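Protein YiiM (Escherichia coli, PDB 1O65) is of unsettled function but carries a MOSC domain and may, like other MOSC proteins, bind molybdenum and act as an oxidoreductase on nitrogenous compounds. Local coordinates at residues A188-M193 against K211-T216; V17-G22 against F116-A121; R82-Q87 against S142-L147; S179-Q184 against L204-L209. One frame throughout, in Å; residues are numbered along the deposited sequence.

The four contacts sample two parts of one chain. Interactions 1 and 4 both use helix 183-191 and lie within the YiiM-like three-helix region, their centres 11 Å apart; they touch, Thr-214 OG1 lying 3.5 Å from Leu-209 CD2. Interaction 3 and the 116-121 side of interaction 2 lie in the MOSC part, and 17-22 belongs to the same mixed sheet as 116-121. Interaction 2 is centred 26 Å from interaction 1, across the middle of the chain. Interaction 3 lies about 7 Å from interaction 1 at the nearest atoms and 28 Å, centre to centre, from interaction 2. All four are apolar, with no hydrogen bond across them, and none holds a metal or ligand.

Interaction 1. Residues A188-M193 against K211-T216; sequences AIAWHM and KSWTRT
Trp-191 and Trp-213 meet as an offset edge-to-face (T-shaped) pair, a worked example of an aromatic pair bridging two helices. The six-membered ring of Trp-213 turns its edge to a face of the Trp-191 ring, with the planes at 78° and the centroids 5.5 Å apart. The closest atoms are the two CZ2 carbons, Trp-191 CZ2 lying 3.6 Å from Trp-213 CZ2. Trp-213 CH2 stands 3.8 Å above the Trp-191 plane, towards the rim of the ring. The same far end of Trp-213 also reaches the preceding residue, where Ala-190 CB is 3.6 Å from Trp-213 CH2, so one indole touches two consecutive residues of helix 183-191.

With CG of Trp-191 anti to its carbonyl carbon (chi1 -53°), the indole folds back so that Ala-190 CB lies over the rim of the same face that takes the edge of Trp-213. An alanine in place of Trp-213 is likely to leave a gap between the helices, with the Trp-191 face deprived of its edge-on partner.

Around this pair, Phe-229 makes a second edge-to-face contact with Trp-191, and Gln-127 and Pro-128 of strand 121-128 pack on Trp-213. Arg-220, also on helix 211-223, bonds through NH2 to Ala-190 O, adding a polar tie between the two helices. Across the two segments the contact is entirely apolar and aromatic: they meet through one ring edge, one ring face and one methyl group, an interface that depends on fit, with Arg-220 supplying the polar link.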
# COMPACT_ATOMS: atom_id res chain seq x y z
N ALA A 188 2.96 11.82 -2.60
CA ALA A 188 3.02 13.17 -3.12
C ALA A 188 4.32 13.47 -3.87
O ALA A 188 4.38 14.19 -4.87
CB ALA A 188 2.87 14.20 -1.96
N ILE A 189 5.41 13.00 -3.32
CA ILE A 189 6.71 13.14 -3.94
C ILE A 189 6.72 12.42 -5.28
O ILE A 189 7.37 12.84 -6.24
CB ILE A 189 7.83 12.53 -3.05
CG1 ILE A 189 7.99 13.35 -1.76
CG2 ILE A 189 9.12 12.45 -3.85
CD1 ILE A 189 8.93 12.79 -0.72
N ALA A 190 6.09 11.26 -5.37
CA ALA A 190 6.08 10.53 -6.63
C ALA A 190 5.15 11.14 -7.67
O ALA A 190 5.55 11.17 -8.82
CB ALA A 190 5.62 9.08 -6.45
N TRP A 191 3.96 11.58 -7.24
CA TRP A 191 2.97 11.97 -8.24
C TRP A 191 2.38 13.36 -8.17
O TRP A 191 1.62 13.72 -9.07
CB TRP A 191 1.80 10.96 -8.13
CG TRP A 191 2.13 9.52 -8.19
CD1 TRP A 191 2.87 8.89 -9.17
CD2 TRP A 191 1.77 8.49 -7.26
NE1 TRP A 191 2.95 7.56 -8.90
CE2 TRP A 191 2.28 7.27 -7.74
CE3 TRP A 191 1.01 8.47 -6.08
CZ2 TRP A 191 2.12 6.04 -7.09
CZ3 TRP A 191 0.84 7.25 -5.44
CH2 TRP A 191 1.40 6.06 -5.92
N HIS A 192 2.59 14.14 -7.11
CA HIS A 192 1.95 15.45 -7.05
C HIS A 192 2.90 16.62 -7.23
O HIS A 192 2.52 17.64 -7.80
CB HIS A 192 1.22 15.63 -5.70
CG HIS A 192 0.15 14.63 -5.42
ND1 HIS A 192 -0.34 14.41 -4.16
CD2 HIS A 192 -0.51 13.75 -6.21
CE1 HIS A 192 -1.27 13.47 -4.18
NE2 HIS A 192 -1.39 13.05 -5.43
N MET A 193 4.13 16.55 -6.71
CA MET A 193 5.02 17.68 -6.83
C MET A 193 5.87 17.68 -8.08
O MET A 193 6.09 16.67 -8.75
CB MET A 193 5.92 17.85 -5.62
CG MET A 193 6.39 16.63 -4.88
SD MET A 193 8.01 16.88 -4.10
CE MET A 193 9.08 16.46 -5.47
N LYS A 211 12.50 -1.88 -4.02
CA LYS A 211 13.55 -1.75 -5.03
C LYS A 211 13.04 -0.97 -6.23
O LYS A 211 13.72 -0.07 -6.75
CB LYS A 211 14.11 -3.09 -5.48
CG LYS A 211 14.88 -3.84 -4.39
CD LYS A 211 15.52 -5.08 -5.02
CE LYS A 211 16.51 -5.74 -4.09
NZ LYS A 211 16.12 -5.62 -2.64
N SER A 212 11.81 -1.24 -6.61
CA SER A 212 11.21 -0.54 -7.75
C SER A 212 11.03 0.95 -7.44
O SER A 212 11.24 1.79 -8.30
CB SER A 212 9.89 -1.21 -8.13
OG SER A 212 8.88 -0.77 -7.27
N TRP A 213 10.66 1.33 -6.22
CA TRP A 213 10.55 2.78 -5.94
C TRP A 213 11.94 3.40 -5.87
O TRP A 213 12.11 4.54 -6.29
CB TRP A 213 9.70 3.04 -4.70
CG TRP A 213 8.24 3.13 -5.04
CD1 TRP A 213 7.49 2.18 -5.67
CD2 TRP A 213 7.37 4.25 -4.82
NE1 TRP A 213 6.21 2.64 -5.83
CE2 TRP A 213 6.10 3.90 -5.33
CE3 TRP A 213 7.55 5.51 -4.25
CZ2 TRP A 213 5.00 4.75 -5.27
CZ3 TRP A 213 6.45 6.37 -4.18
CH2 TRP A 213 5.19 5.99 -4.69
N THR A 214 12.94 2.67 -5.37
CA THR A 214 14.32 3.16 -5.34
C THR A 214 14.81 3.46 -6.75
O THR A 214 15.39 4.50 -7.07
CB THR A 214 15.24 2.10 -4.69
OG1 THR A 214 14.83 1.95 -3.31
CG2 THR A 214 16.69 2.53 -4.77
N ARG A 215 14.53 2.50 -7.65
CA ARG A 215 14.87 2.61 -9.06
C ARG A 215 14.21 3.82 -9.70
O ARG A 215 14.90 4.67 -10.28
CB ARG A 215 14.42 1.32 -9.77
CG ARG A 215 14.68 1.34 -11.26
CD ARG A 215 14.13 0.13 -11.96
NE ARG A 215 14.68 -0.09 -13.25
CZ ARG A 215 14.76 0.60 -14.35
NH1 ARG A 215 14.23 1.82 -14.45
NH2 ARG A 215 15.38 0.06 -15.41
N THR A 216 12.90 3.98 -9.56
CA THR A 216 12.21 5.13 -10.16
C THR A 216 12.82 6.45 -9.66
O THR A 216 13.11 7.37 -10.43
CB THR A 216 10.73 5.13 -9.78
OG1 THR A 216 10.16 3.91 -10.27
CG2 THR A 216 9.98 6.33 -10.35

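Interaction 2. Residues V17-G22 against F116-A121; sequences VDVYTG and FRWGEA
The indole of Trp-118 is the flat group here, and its benzo edge meets Val-19: CG2 of Val-19 lies in the ring plane, 3.7 Å from Trp-118 CZ2. Val-17 crosses the indole at about a right angle, its CG1 nearest Trp-118 NE1 at 3.8 Å and reaching on to CE2. Trp-118 ends the first strand of a beta hairpin with a two-residue loop, closed by a type II' turn from Trp-118 to Ala-121, in the curled mixed sheet of the MOSC part. Strands 14-21 and 115-118 both pair with strand 172-176, so the indole spans from one of its neighbours to the other.

With CG anti to the backbone N (chi1 -174°), the Trp-118 indole extends towards residues 17-22. On the other strand the two valines, two residues apart, both point their side chains to it, and Val-17 does so with CG1 in the crowded position between N and the carbonyl carbon. Leu-100 and Val-166 also pack on the tryptophan, whose NE1 makes weak hydrogen bonds to Ser-167 O and Ala-170 O. A serine in place of Trp-118 would probably open a gap beside both valines and leave those two carbonyls without their indole N-H.

The turn behind the ring is tight: Gly-119 takes a positive phi of 61°, and Ala-121 N donates to Trp-118 O at 2.7 Å.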
# COMPACT_ATOMS: atom_id res chain seq x y z
N VAL A 17 -7.53 -6.46 12.14
CA VAL A 17 -7.45 -6.50 10.69
C VAL A 17 -8.21 -7.61 10.03
O VAL A 17 -8.20 -8.75 10.49
CB VAL A 17 -5.95 -6.52 10.29
CG1 VAL A 17 -5.29 -7.85 10.61
CG2 VAL A 17 -5.78 -6.17 8.83
N ASP A 18 -8.92 -7.30 8.95
CA ASP A 18 -9.62 -8.29 8.13
C ASP A 18 -8.66 -8.69 7.01
O ASP A 18 -8.00 -7.81 6.44
CB ASP A 18 -10.90 -7.67 7.55
CG ASP A 18 -11.95 -7.45 8.63
OD1 ASP A 18 -11.96 -8.24 9.61
OD2 ASP A 18 -12.76 -6.53 8.51
N VAL A 19 -8.59 -9.97 6.71
CA VAL A 19 -7.69 -10.58 5.77
C VAL A 19 -8.41 -11.15 4.56
O VAL A 19 -9.45 -11.80 4.69
CB VAL A 19 -6.96 -11.78 6.45
CG1 VAL A 19 -5.87 -12.33 5.53
CG2 VAL A 19 -6.43 -11.41 7.81
N TYR A 20 -7.93 -10.86 3.36
CA TYR A 20 -8.53 -11.33 2.12
C TYR A 20 -7.48 -11.92 1.19
O TYR A 20 -6.34 -11.45 1.15
CB TYR A 20 -9.27 -10.25 1.33
CG TYR A 20 -10.39 -9.57 2.09
CD1 TYR A 20 -10.09 -8.56 2.99
CD2 TYR A 20 -11.72 -9.95 1.93
CE1 TYR A 20 -11.08 -7.94 3.72
CE2 TYR A 20 -12.73 -9.32 2.65
CZ TYR A 20 -12.41 -8.32 3.53
OH TYR A 20 -13.37 -7.66 4.26
N THR A 21 -7.80 -13.04 0.54
CA THR A 21 -6.90 -13.65 -0.41
C THR A 21 -7.74 -14.20 -1.58
O THR A 21 -8.94 -14.38 -1.44
CB THR A 21 -6.04 -14.80 0.12
OG1 THR A 21 -6.91 -15.89 0.44
CG2 THR A 21 -5.20 -14.43 1.31
N GLY A 22 -7.07 -14.43 -2.69
CA GLY A 22 -7.66 -14.98 -3.89
C GLY A 22 -6.60 -15.15 -4.97
O GLY A 22 -5.43 -14.85 -4.76
N PHE A 116 5.60 -3.73 11.52
CA PHE A 116 4.51 -4.21 12.34
C PHE A 116 4.69 -5.71 12.65
O PHE A 116 5.16 -6.46 11.80
CB PHE A 116 3.16 -4.02 11.67
CG PHE A 116 2.61 -2.66 11.45
CD1 PHE A 116 3.09 -1.89 10.38
CD2 PHE A 116 1.62 -2.12 12.24
CE1 PHE A 116 2.57 -0.63 10.12
CE2 PHE A 116 1.08 -0.85 12.00
CZ PHE A 116 1.56 -0.11 10.94
N ARG A 117 4.38 -6.06 13.89
CA ARG A 117 4.36 -7.45 14.30
C ARG A 117 2.89 -7.90 14.06
O ARG A 117 2.01 -7.09 14.37
CB ARG A 117 4.72 -7.71 15.76
CG ARG A 117 4.63 -9.20 16.12
CD ARG A 117 5.19 -9.50 17.50
NE ARG A 117 4.50 -8.76 18.54
CZ ARG A 117 5.01 -8.40 19.71
NH1 ARG A 117 6.25 -8.71 20.04
NH2 ARG A 117 4.25 -7.70 20.57
N TRP A 118 2.73 -9.03 13.42
CA TRP A 118 1.44 -9.61 13.10
C TRP A 118 1.49 -11.12 13.37
O TRP A 118 2.07 -11.89 12.60
CB TRP A 118 1.04 -9.34 11.64
CG TRP A 118 -0.35 -9.78 11.28
CD1 TRP A 118 -1.43 -9.86 12.12
CD2 TRP A 118 -0.85 -10.14 9.98
NE1 TRP A 118 -2.55 -10.27 11.45
CE2 TRP A 118 -2.21 -10.47 10.13
CE3 TRP A 118 -0.27 -10.25 8.72
CZ2 TRP A 118 -3.01 -10.89 9.06
CZ3 TRP A 118 -1.06 -10.68 7.66
CH2 TRP A 118 -2.42 -10.97 7.83
N GLY A 119 0.99 -11.49 14.56
CA GLY A 119 1.00 -12.88 14.98
C GLY A 119 2.46 -13.32 15.05
O GLY A 119 3.24 -12.72 15.79
N GLU A 120 2.84 -14.31 14.23
CA GLU A 120 4.25 -14.74 14.29
C GLU A 120 5.08 -14.01 13.23
O GLU A 120 6.26 -14.30 13.14
CB GLU A 120 4.37 -16.24 13.98
CG GLU A 120 3.23 -17.05 14.58
CD GLU A 120 3.54 -17.38 16.03
OE1 GLU A 120 3.62 -16.44 16.84
OE2 GLU A 120 3.68 -18.60 16.27
N ALA A 121 4.50 -13.09 12.48
CA ALA A 121 5.21 -12.42 11.41
C ALA A 121 5.67 -11.01 11.74
O ALA A 121 5.32 -10.41 12.74
CB ALA A 121 4.34 -12.37 10.15

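Interaction 3. Residues R82-Q87 against S142-L147; sequences REFPEQ and SDIAQL
Phe-84 pushes the outer end of its ring against Leu-147, the two side chains approaching from opposite directions. Leu-147 CD2 lies in the ring plane, off the edge, 3.6 Å from Phe-84 CZ, so the methyl meets the ring's rim. Ile-144, one helical turn earlier, adds a slanting and looser contact, its CD1 4.2 Å from Phe-84 CE2. The ring thus fits a site made by residues three apart on the start of helix 144-151.

Phe-84 is the first residue to leave helix 75-83, and its CG lies anti to the carbonyl carbon (chi1 -59°), with the ring carried towards the other helix. Glu-83 CB sits over one face, 4.1 Å above the plane. Behind the bend, Gln-87 N bonds to Phe-84 O. Further side chains complete the surroundings: Phe-91 and Ile-141 touch the phenyl ring, while Trp-80, on helix 75-83, packs on both Ile-144 and Leu-147.

The junction therefore joins the C-terminal end of one MOSC helix to the N-terminal end of another. With no hydrogen bond or salt bridge across the segments, the contact rests on van der Waals fit and the partial burial of apolar groups.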
# COMPACT_ATOMS: atom_id res chain seq x y z
N ARG A 82 -19.42 8.18 -1.43
CA ARG A 82 -19.95 9.53 -1.50
C ARG A 82 -19.60 10.22 -2.81
O ARG A 82 -20.21 11.22 -3.19
CB ARG A 82 -19.42 10.33 -0.31
CG ARG A 82 -19.89 11.77 -0.23
CD ARG A 82 -18.94 12.58 0.65
NE ARG A 82 -18.72 11.96 1.94
CZ ARG A 82 -17.55 11.84 2.56
NH1 ARG A 82 -16.42 12.29 2.02
NH2 ARG A 82 -17.50 11.24 3.75
N GLU A 83 -18.57 9.75 -3.50
CA GLU A 83 -18.20 10.34 -4.79
C GLU A 83 -18.96 9.67 -5.92
O GLU A 83 -19.21 10.22 -6.99
CB GLU A 83 -16.69 10.24 -5.00
CG GLU A 83 -15.92 11.15 -4.03
CD GLU A 83 -16.15 12.61 -4.38
OE1 GLU A 83 -16.05 12.93 -5.59
OE2 GLU A 83 -16.44 13.41 -3.46
N PHE A 84 -19.34 8.40 -5.70
CA PHE A 84 -20.07 7.63 -6.70
C PHE A 84 -21.21 6.86 -6.06
O PHE A 84 -21.21 5.63 -6.02
CB PHE A 84 -19.14 6.67 -7.45
CG PHE A 84 -17.99 7.31 -8.18
CD1 PHE A 84 -18.20 8.14 -9.26
CD2 PHE A 84 -16.68 7.12 -7.75
CE1 PHE A 84 -17.14 8.74 -9.92
CE2 PHE A 84 -15.62 7.71 -8.40
CZ PHE A 84 -15.85 8.53 -9.49
N PRO A 85 -22.22 7.58 -5.55
CA PRO A 85 -23.37 6.97 -4.91
C PRO A 85 -24.09 5.95 -5.77
O PRO A 85 -24.50 4.91 -5.25
CB PRO A 85 -24.26 8.14 -4.54
CG PRO A 85 -23.96 9.17 -5.57
CD PRO A 85 -22.51 8.99 -5.94
N GLU A 86 -24.20 6.16 -7.07
CA GLU A 86 -24.80 5.25 -8.02
C GLU A 86 -24.21 3.84 -7.96
O GLU A 86 -24.88 2.89 -8.37
CB GLU A 86 -24.62 5.75 -9.46
CG GLU A 86 -25.86 6.20 -10.18
CD GLU A 86 -26.27 7.63 -9.95
OE1 GLU A 86 -25.43 8.56 -9.99
OE2 GLU A 86 -27.49 7.85 -9.75
N GLN A 87 -22.93 3.71 -7.62
CA GLN A 87 -22.31 2.40 -7.49
C GLN A 87 -21.64 2.19 -6.14
O GLN A 87 -20.63 1.50 -6.03
CB GLN A 87 -21.34 2.12 -8.63
CG GLN A 87 -20.36 3.27 -8.89
CD GLN A 87 -20.43 3.62 -10.38
OE1 GLN A 87 -21.08 4.75 -10.68
NE2 GLN A 87 -19.95 2.85 -11.20
N SER A 142 -14.15 4.95 -15.53
CA SER A 142 -13.10 5.24 -16.48
C SER A 142 -11.85 5.90 -15.93
O SER A 142 -10.77 5.62 -16.48
CB SER A 142 -13.66 6.05 -17.66
OG SER A 142 -13.85 7.41 -17.29
N ASP A 143 -11.94 6.76 -14.93
CA ASP A 143 -10.78 7.42 -14.39
C ASP A 143 -10.51 7.15 -12.92
O ASP A 143 -9.90 8.01 -12.27
CB ASP A 143 -10.93 8.94 -14.61
CG ASP A 143 -12.13 9.50 -13.86
OD1 ASP A 143 -13.04 8.71 -13.55
OD2 ASP A 143 -12.15 10.71 -13.56
N ILE A 144 -10.89 5.99 -12.38
CA ILE A 144 -10.67 5.72 -10.95
C ILE A 144 -9.19 5.68 -10.63
O ILE A 144 -8.76 6.30 -9.63
CB ILE A 144 -11.42 4.49 -10.46
CG1 ILE A 144 -11.37 4.32 -8.94
CG2 ILE A 144 -10.88 3.20 -11.08
CD1 ILE A 144 -12.28 5.21 -8.15
N ALA A 145 -8.35 5.11 -11.50
CA ALA A 145 -6.90 5.11 -11.20
C ALA A 145 -6.37 6.53 -11.12
O ALA A 145 -5.60 6.87 -10.19
CB ALA A 145 -6.13 4.21 -12.12
N GLN A 146 -6.78 7.41 -12.02
CA GLN A 146 -6.34 8.81 -11.93
C GLN A 146 -6.82 9.40 -10.60
O GLN A 146 -6.10 10.04 -9.85
CB GLN A 146 -6.84 9.61 -13.12
CG GLN A 146 -6.38 11.06 -13.16
CD GLN A 146 -4.92 11.17 -13.57
OE1 GLN A 146 -4.60 10.89 -14.73
NE2 GLN A 146 -4.02 11.56 -12.67
N LEU A 147 -8.08 9.21 -10.27
CA LEU A 147 -8.68 9.69 -9.03
C LEU A 147 -7.89 9.19 -7.83
O LEU A 147 -7.48 10.02 -7.01
CB LEU A 147 -10.15 9.28 -9.00
CG LEU A 147 -11.25 10.30 -9.25
CD1 LEU A 147 -10.84 11.54 -10.03
CD2 LEU A 147 -12.40 9.60 -10.01

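Interaction 4. Residues S179-Q184 against L204-L209; sequences SDVTVQ and LSAAGL
Val-181 and Ala-206 supply the tightest apolar contact: the methyl carbon Val-181 CG1 presses on Ala-206 CB at 3.4 Å, close for two carbons. Ser-179 joins from two residues earlier, its CB 4.2 Å from both CA and CB of Ala-206 and about as far from the backbone N of Ala-207. Ala-206 is thus met by two side chains of the same segment that both point towards it, and its small size suits a site where the backbones approach to 5.4 Å between the CA atoms of Ser-179 and Ala-206.

Hydrogen bonds shape the 179-184 side; none crosses to the other. Ser-179 OG accepts from Val-181 N at 3.1 Å, nearly straight at 169°, which makes an ST turn. The same OG is hydrogen-bonded to Met-112 O, so the hydroxyl is tied to the chain at residue 112 as well as to its own turn. Thr-182, at the N-cap of helix 183-191, bonds through OG1 to Glu-185 N.

A type II beta turn from Ala-206 to Leu-209 swings the loop back, with Gly-208 at a phi of 74°, the positive value usual at that corner.

The arrangement is that of a side-chain-capped helix start, led in by an ST turn, packed against the loop that links helices 197-204 and 211-223 in the YiiM-like three-helix region.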
# COMPACT_ATOMS: atom_id res chain seq x y z
N SER A 179 11.58 5.98 9.93
CA SER A 179 11.73 7.02 8.94
C SER A 179 10.78 8.17 9.32
O SER A 179 9.89 7.98 10.13
CB SER A 179 11.39 6.53 7.54
OG SER A 179 10.07 6.87 7.14
N ASP A 180 10.94 9.33 8.70
CA ASP A 180 10.01 10.43 8.95
C ASP A 180 9.30 10.78 7.64
O ASP A 180 8.97 11.93 7.39
CB ASP A 180 10.65 11.66 9.57
CG ASP A 180 11.59 12.32 8.59
OD1 ASP A 180 11.99 11.60 7.64
OD2 ASP A 180 11.88 13.54 8.77
N VAL A 181 9.17 9.78 6.75
CA VAL A 181 8.40 10.05 5.54
C VAL A 181 7.16 9.17 5.56
O VAL A 181 7.26 7.95 5.57
CB VAL A 181 9.14 10.06 4.23
CG1 VAL A 181 10.37 9.19 4.19
CG2 VAL A 181 8.22 9.72 3.03
N THR A 182 6.00 9.79 5.61
CA THR A 182 4.73 9.09 5.60
C THR A 182 4.45 8.60 4.17
O THR A 182 5.00 9.14 3.20
CB THR A 182 3.56 10.04 5.96
OG1 THR A 182 3.48 11.08 4.98
CG2 THR A 182 3.76 10.70 7.33
N VAL A 183 3.52 7.68 4.07
CA VAL A 183 3.01 7.16 2.82
C VAL A 183 2.44 8.30 1.98
O VAL A 183 2.69 8.44 0.77
CB VAL A 183 1.94 6.07 3.08
CG1 VAL A 183 1.27 5.61 1.81
CG2 VAL A 183 2.63 4.85 3.74
N GLN A 184 1.76 9.25 2.63
CA GLN A 184 1.18 10.40 1.96
C GLN A 184 2.28 11.21 1.30
O GLN A 184 2.16 11.55 0.13
CB GLN A 184 0.38 11.27 2.94
CG GLN A 184 -0.14 12.57 2.33
CD GLN A 184 -0.94 13.36 3.38
OE1 GLN A 184 -0.41 13.77 4.41
NE2 GLN A 184 -2.22 13.56 3.12
N LEU A 204 14.48 8.44 -1.09
CA LEU A 204 15.44 7.36 -1.23
C LEU A 204 16.10 7.02 0.10
O LEU A 204 16.67 5.93 0.20
CB LEU A 204 16.52 7.66 -2.26
CG LEU A 204 16.16 7.64 -3.75
CD1 LEU A 204 17.20 8.42 -4.55
CD2 LEU A 204 16.08 6.20 -4.30
N SER A 205 16.00 7.85 1.12
CA SER A 205 16.58 7.66 2.43
C SER A 205 15.66 6.91 3.40
O SER A 205 16.08 6.48 4.47
CB SER A 205 16.92 9.05 3.07
OG SER A 205 17.93 9.66 2.22
N ALA A 206 14.39 6.84 3.08
CA ALA A 206 13.44 6.15 3.93
C ALA A 206 13.73 4.65 3.94
O ALA A 206 13.73 3.96 2.91
CB ALA A 206 12.02 6.36 3.41
N ALA A 207 13.91 4.15 5.15
CA ALA A 207 14.14 2.73 5.36
C ALA A 207 13.02 1.91 4.69
O ALA A 207 11.92 2.41 4.52
CB ALA A 207 14.14 2.47 6.87
N GLY A 208 13.34 0.69 4.26
CA GLY A 208 12.40 -0.25 3.71
C GLY A 208 11.83 -0.05 2.33
O GLY A 208 10.95 -0.79 1.88
N LEU A 209 12.24 1.00 1.62
CA LEU A 209 11.74 1.35 0.32
C LEU A 209 11.88 0.20 -0.68
O LEU A 209 12.93 -0.44 -0.76
CB LEU A 209 12.45 2.61 -0.21
CG LEU A 209 11.78 3.23 -1.45
CD1 LEU A 209 10.36 3.68 -1.11
CD2 LEU A 209 12.58 4.36 -2.03